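Local coordinates for protein histidine kinase (Synechocystis sp., PDB 5DFY) that probably acts as a light-sensing phosphorelay histidine kinase, here represented by its GAF domain, which carries a covalently bound phycocyanobilin chromophore, at residues A[85-90]-A[94-99]. Residues are numbered along the deposited sequence; the frame is centred on the assembly and turned at random.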
loop_
_atom_site.group_PDB
_atom_site.type_symbol
_atom_site.label_atom_id
_atom_site.label_comp_id
_atom_site.label_asym_id
_atom_site.label_seq_id
_atom_site.Cartn_x
_atom_site.Cartn_y
_atom_site.Cartn_z
ATOM N N ILE A 85 12.477 -13.862 -8.988
ATOM C CA ILE A 85 13.119 -13.939 -7.711
ATOM C C ILE A 85 12.593 -15.059 -6.847
ATOM O O ILE A 85 13.170 -15.322 -5.806
ATOM C CB ILE A 85 13.018 -12.585 -6.977
ATOM C CG1 ILE A 85 11.569 -12.189 -6.743
ATOM C CG2 ILE A 85 13.727 -11.487 -7.807
ATOM C CD1 ILE A 85 11.455 -10.998 -5.798
ATOM N N HIS A 86 11.537 -15.757 -7.284
ATOM C CA HIS A 86 11.137 -16.973 -6.588
ATOM C C HIS A 86 10.308 -17.888 -7.466
ATOM O O HIS A 86 9.557 -17.442 -8.323
ATOM C CB HIS A 86 10.353 -16.665 -5.311
ATOM C CG HIS A 86 10.311 -17.813 -4.361
ATOM N ND1 HIS A 86 11.248 -17.996 -3.368
ATOM C CD2 HIS A 86 9.481 -18.883 -4.289
ATOM C CE1 HIS A 86 10.980 -19.108 -2.709
ATOM N NE2 HIS A 86 9.911 -19.664 -3.249
ATOM N N GLU A 87 10.468 -19.187 -7.216
ATOM C CA GLU A 87 9.751 -20.249 -7.914
ATOM C C GLU A 87 9.244 -21.278 -6.914
ATOM O O GLU A 87 9.980 -21.701 -6.019
ATOM C CB GLU A 87 10.671 -20.926 -8.937
ATOM C CG GLU A 87 10.086 -22.169 -9.592
ATOM C CD GLU A 87 11.091 -22.836 -10.515
ATOM O OE1 GLU A 87 12.292 -22.889 -10.145
ATOM O OE2 GLU A 87 10.684 -23.275 -11.608
ATOM N N SER A 88 7.995 -21.701 -7.065
ATOM C CA SER A 88 7.492 -22.906 -6.419
ATOM C C SER A 88 7.085 -23.844 -7.546
ATOM O O SER A 88 6.273 -23.478 -8.382
ATOM C CB SER A 88 6.304 -22.608 -5.498
ATOM O OG SER A 88 5.778 -23.766 -4.881
ATOM N N VAL A 89 7.656 -25.045 -7.581
ATOM C CA VAL A 89 7.382 -25.966 -8.664
ATOM C C VAL A 89 7.275 -27.399 -8.148
ATOM O O VAL A 89 8.005 -27.797 -7.225
ATOM C CB VAL A 89 8.473 -25.851 -9.750
ATOM C CG1 VAL A 89 9.861 -26.222 -9.219
ATOM C CG2 VAL A 89 8.139 -26.691 -10.979
ATOM N N ALA A 90 6.344 -28.162 -8.727
ATOM C CA ALA A 90 6.205 -29.577 -8.372
ATOM C C ALA A 90 7.429 -30.345 -8.873
ATOM O O ALA A 90 8.023 -29.991 -9.893
ATOM C CB ALA A 90 4.931 -30.160 -8.955
ATOM N N GLU A 94 11.085 -29.817 -14.667
ATOM C CA GLU A 94 12.389 -29.158 -14.605
ATOM C C GLU A 94 12.210 -27.762 -13.998
ATOM O O GLU A 94 11.367 -26.998 -14.455
ATOM C CB GLU A 94 13.026 -29.078 -15.995
ATOM C CG GLU A 94 14.344 -28.295 -15.972
ATOM C CD GLU A 94 15.201 -28.404 -17.240
ATOM O OE1 GLU A 94 14.963 -29.286 -18.073
ATOM O OE2 GLU A 94 16.111 -27.567 -17.379
ATOM N N PRO A 95 12.999 -27.437 -12.967
ATOM C CA PRO A 95 12.851 -26.098 -12.375
ATOM C C PRO A 95 13.508 -25.041 -13.228
ATOM O O PRO A 95 14.433 -25.359 -13.994
ATOM C CB PRO A 95 13.560 -26.228 -11.032
ATOM C CG PRO A 95 14.625 -27.267 -11.287
ATOM C CD PRO A 95 14.008 -28.239 -12.270
ATOM N N LEU A 96 13.028 -23.799 -13.130
ATOM C CA LEU A 96 13.706 -22.687 -13.789
ATOM C C LEU A 96 14.889 -22.225 -12.969
ATOM O O LEU A 96 15.873 -21.747 -13.543
ATOM C CB LEU A 96 12.754 -21.514 -14.017
ATOM C CG LEU A 96 11.516 -21.789 -14.861
ATOM C CD1 LEU A 96 10.808 -20.477 -15.158
ATOM C CD2 LEU A 96 11.838 -22.537 -16.136
ATOM N N LYS A 97 14.814 -22.372 -11.662
ATOM C CA LYS A 97 15.922 -21.968 -10.791
ATOM C C LYS A 97 17.031 -23.003 -10.857
ATOM O O LYS A 97 16.795 -24.177 -10.595
ATOM C CB LYS A 97 15.464 -21.794 -9.355
ATOM C CG LYS A 97 16.536 -21.146 -8.448
ATOM C CD LYS A 97 16.101 -21.065 -7.004
ATOM C CE LYS A 97 16.103 -22.402 -6.333
ATOM N NZ LYS A 97 15.685 -22.285 -4.925
ATOM N N ASP A 98 18.241 -22.558 -11.179
ATOM C CA ASP A 98 19.385 -23.473 -11.257
ATOM C C ASP A 98 20.082 -23.645 -9.907
ATOM O O ASP A 98 19.621 -23.141 -8.885
ATOM C CB ASP A 98 20.373 -23.004 -12.334
ATOM C CG ASP A 98 21.116 -21.717 -11.971
ATOM O OD1 ASP A 98 21.325 -21.398 -10.780
ATOM O OD2 ASP A 98 21.509 -21.024 -12.924
ATOM N N LEU A 99 21.195 -24.381 -9.895
ATOM C CA LEU A 99 21.837 -24.748 -8.633
ATOM C C LEU A 99 22.505 -23.575 -7.915
ATOM O O LEU A 99 22.760 -23.647 -6.710
ATOM C CB LEU A 99 22.867 -25.851 -8.870
ATOM C CG LEU A 99 22.266 -27.239 -9.097
ATOM C CD1 LEU A 99 23.334 -28.204 -9.579
ATOM C CD2 LEU A 99 21.615 -27.762 -7.829
HETATM O O HOH W 1 12.644 -22.734 -5.741
#
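The carboxylate of Glu87 receives the backbone N-H groups of Leu96 and Lys97, a pair of side-chain-to-backbone hydrogen bonds between strand 82-89, outermost in this chain's antiparallel GAF-domain sheet, and the loop that follows it. Leu96 N-H runs almost straight (178°) into the syn lone pair of Glu87 OE2, N to O 2.8 Å. Lys97 N reaches Glu87 OE1 at 3.0 Å, also from the syn side but tilted 31° out of the carboxylate plane. With one N-H on each oxygen, the pair of bonds should limit rotation of the group about CG-CD. The Glu87 chain spans the gap because CG stands anti to the backbone N (chi1 172°) and the rest runs on extended.

Carbon atoms close in around the same oxygens: Lys97 CB lies 3.4 Å from Glu87 OE1, while Leu96 CB is 3.6 Å from Glu87 OE2, the Leu96 side chain crossing that of Glu87 at about a right angle. Two residues along the strand, Val89 lays CG1 against Pro95 CB at 4.1 Å, a small apolar touch beside the polar one.

Arg70, on the adjoining antiparallel strand 70-76, forms a salt bridge to Glu87 OE2 and also bonds Glu94 O, so it holds carboxylate and loop together; its positive charge would be expected to favour the ionised form of Glu87. Leu96 leans on Pro104 and Phe146, its side chain about 8 Å from the phycocyanobilin, which places this contact near the bilin pocket. The exposed Lys97 chain bends at chi3, and a water accepts from Lys97 NZ at 3.2 Å and donates to Glu87 O at 2.9 Å.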